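Local coordinates for protein peptidase (Pseudomonas aeruginosa, PDB 5LOX) that is the ancestral beta subunit (Anbu), a proteasome-related peptidase of the Ntn-hydrolase clan that assembles into a helical complex and probably degrades proteins, at residues Gly37-Leu43 with Leu200-Glu204. The protein carries 3 engineered substitutions. Numbering follows the deposited sequence.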
loop_
_atom_site.group_PDB
_atom_site.type_symbol
_atom_site.label_atom_id
_atom_site.label_comp_id
_atom_site.label_asym_id
_atom_site.label_seq_id
_atom_site.Cartn_x
_atom_site.Cartn_y
_atom_site.Cartn_z
ATOM N N GLY A 37 103.267 -48.762 43.405
ATOM C CA GLY A 37 104.690 -48.815 43.693
ATOM C C GLY A 37 105.155 -49.963 44.570
ATOM O O GLY A 37 104.346 -50.722 45.098
ATOM N N THR A 38 106.476 -50.056 44.726
ATOM C CA THR A 38 107.105 -50.983 45.657
ATOM C C THR A 38 107.972 -50.151 46.601
ATOM O O THR A 38 108.770 -49.339 46.138
ATOM C CB THR A 38 107.895 -52.084 44.917
ATOM O OG1 THR A 38 108.238 -51.640 43.602
ATOM C CG2 THR A 38 107.021 -53.363 44.772
ATOM N N PRO A 39 107.770 -50.295 47.935
ATOM C CA PRO A 39 108.527 -49.449 48.879
ATOM C C PRO A 39 110.050 -49.596 48.746
ATOM O O PRO A 39 110.548 -50.699 48.607
ATOM C CB PRO A 39 108.058 -49.941 50.250
ATOM C CG PRO A 39 106.693 -50.491 50.005
ATOM C CD PRO A 39 106.754 -51.105 48.636
ATOM N N GLY A 40 110.755 -48.467 48.779
ATOM C CA GLY A 40 112.200 -48.449 48.631
ATOM C C GLY A 40 112.685 -48.528 47.192
ATOM O O GLY A 40 113.882 -48.382 46.946
ATOM N N GLU A 41 111.759 -48.679 46.242
ATOM C CA GLU A 41 112.090 -48.750 44.812
ATOM C C GLU A 41 111.311 -47.715 43.948
ATOM O O GLU A 41 111.922 -47.014 43.130
ATOM C CB GLU A 41 111.926 -50.197 44.325
ATOM C CG GLU A 41 111.185 -50.419 43.007
ATOM C CD GLU A 41 111.935 -49.966 41.771
ATOM O OE1 GLU A 41 113.123 -49.642 41.856
ATOM O OE2 GLU A 41 111.310 -49.916 40.696
ATOM N N ARG A 42 109.994 -47.580 44.116
ATOM C CA ARG A 42 109.269 -46.602 43.290
ATOM C C ARG A 42 107.910 -46.172 43.838
ATOM O O ARG A 42 107.232 -46.935 44.523
ATOM C CB ARG A 42 109.152 -47.122 41.846
ATOM C CG ARG A 42 107.828 -47.766 41.462
ATOM C CD ARG A 42 107.967 -49.075 40.674
ATOM N NE ARG A 42 109.122 -49.157 39.780
ATOM C CZ ARG A 42 109.100 -49.100 38.448
ATOM N NH1 ARG A 42 107.976 -48.956 37.766
ATOM N NH2 ARG A 42 110.238 -49.191 37.793
ATOM N N LEU A 43 107.539 -44.942 43.512
ATOM C CA LEU A 43 106.189 -44.447 43.700
ATOM C C LEU A 43 105.678 -43.861 42.386
ATOM O O LEU A 43 106.346 -43.042 41.772
ATOM C CB LEU A 43 106.139 -43.336 44.737
ATOM C CG LEU A 43 104.809 -42.559 44.649
ATOM C CD1 LEU A 43 103.719 -43.321 45.372
ATOM C CD2 LEU A 43 104.914 -41.163 45.208
ATOM N N LEU A 200 111.339 -42.509 48.326
ATOM C CA LEU A 200 110.945 -43.815 47.760
ATOM C C LEU A 200 110.000 -44.647 48.641
ATOM O O LEU A 200 110.111 -45.863 48.678
ATOM C CB LEU A 200 112.187 -44.628 47.408
ATOM C CG LEU A 200 113.121 -43.992 46.379
ATOM C CD1 LEU A 200 114.384 -44.829 46.214
ATOM C CD2 LEU A 200 112.421 -43.820 45.036
ATOM N N ILE A 201 109.073 -43.975 49.331
ATOM C CA ILE A 201 108.028 -44.631 50.122
ATOM C C ILE A 201 106.690 -44.318 49.493
ATOM O O ILE A 201 106.573 -43.367 48.720
ATOM C CB ILE A 201 108.029 -44.171 51.602
ATOM C CG1 ILE A 201 107.597 -42.700 51.736
ATOM C CG2 ILE A 201 109.403 -44.399 52.231
ATOM C CD1 ILE A 201 107.578 -42.164 53.159
ATOM N N LEU A 202 105.673 -45.104 49.819
ATOM C CA LEU A 202 104.319 -44.863 49.312
ATOM C C LEU A 202 103.521 -44.149 50.373
ATOM O O LEU A 202 103.006 -44.785 51.265
ATOM C CB LEU A 202 103.625 -46.179 48.973
ATOM C CG LEU A 202 104.021 -46.894 47.673
ATOM C CD1 LEU A 202 105.373 -47.581 47.785
ATOM C CD2 LEU A 202 102.939 -47.907 47.306
ATOM N N PRO A 203 103.408 -42.827 50.287
ATOM C CA PRO A 203 102.623 -42.122 51.295
ATOM C C PRO A 203 101.184 -42.574 51.298
ATOM O O PRO A 203 100.675 -42.964 50.262
ATOM C CB PRO A 203 102.674 -40.654 50.846
ATOM C CG PRO A 203 103.708 -40.595 49.776
ATOM C CD PRO A 203 103.735 -41.953 49.157
ATOM N N GLU A 204 100.522 -42.505 52.444
ATOM C CA GLU A 204 99.157 -42.989 52.496
ATOM C C GLU A 204 98.209 -42.011 51.824
ATOM O O GLU A 204 97.177 -42.410 51.315
ATOM C CB GLU A 204 98.715 -43.329 53.916
ATOM C CG GLU A 204 99.007 -44.785 54.255
ATOM C CD GLU A 204 98.383 -45.228 55.562
ATOM O OE1 GLU A 204 97.211 -44.884 55.811
ATOM O OE2 GLU A 204 99.063 -45.945 56.319
#
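L202 lies against the backbone of 37-42, where both of its methyl groups meet mainly main-chain atoms: CD1 comes 3.6 Å from P39 N and also nears R42 O, while CD2 rests on G37 O. Beside it L200 spreads its methyls along the turn, CD1 3.7 Å from G40 O and CD2 near E41 O, and G40 N donates to L200 O (2.7 Å) with a C=O...N angle of 171°. These two leucines carry most of the surface that 200-204 buries. On the inner side L43, with CG anti to the backbone N (chi1 164°), points its branched end at the P203 ring, CD1 to CD 4.0 Å; L43 and P203 also touch Y195 and L193 of strand 190-196, respectively. Segment 37-43 contains the hairpin turn joining strands 33-38 and 42-50, and T38 O accepts from both E41 N and R42 N inside it. The loop after strand 190-196, a strand of the other sheet, crosses this turn, so the contact bridges the two antiparallel sheets of the proteasome-type Ntn sandwich at their rim. Toward solvent the packing thins: the exposed P39 ring is passed obliquely by L202, CD to CD1 3.9 Å, and the CA–CB bond of I201 points away from the turn.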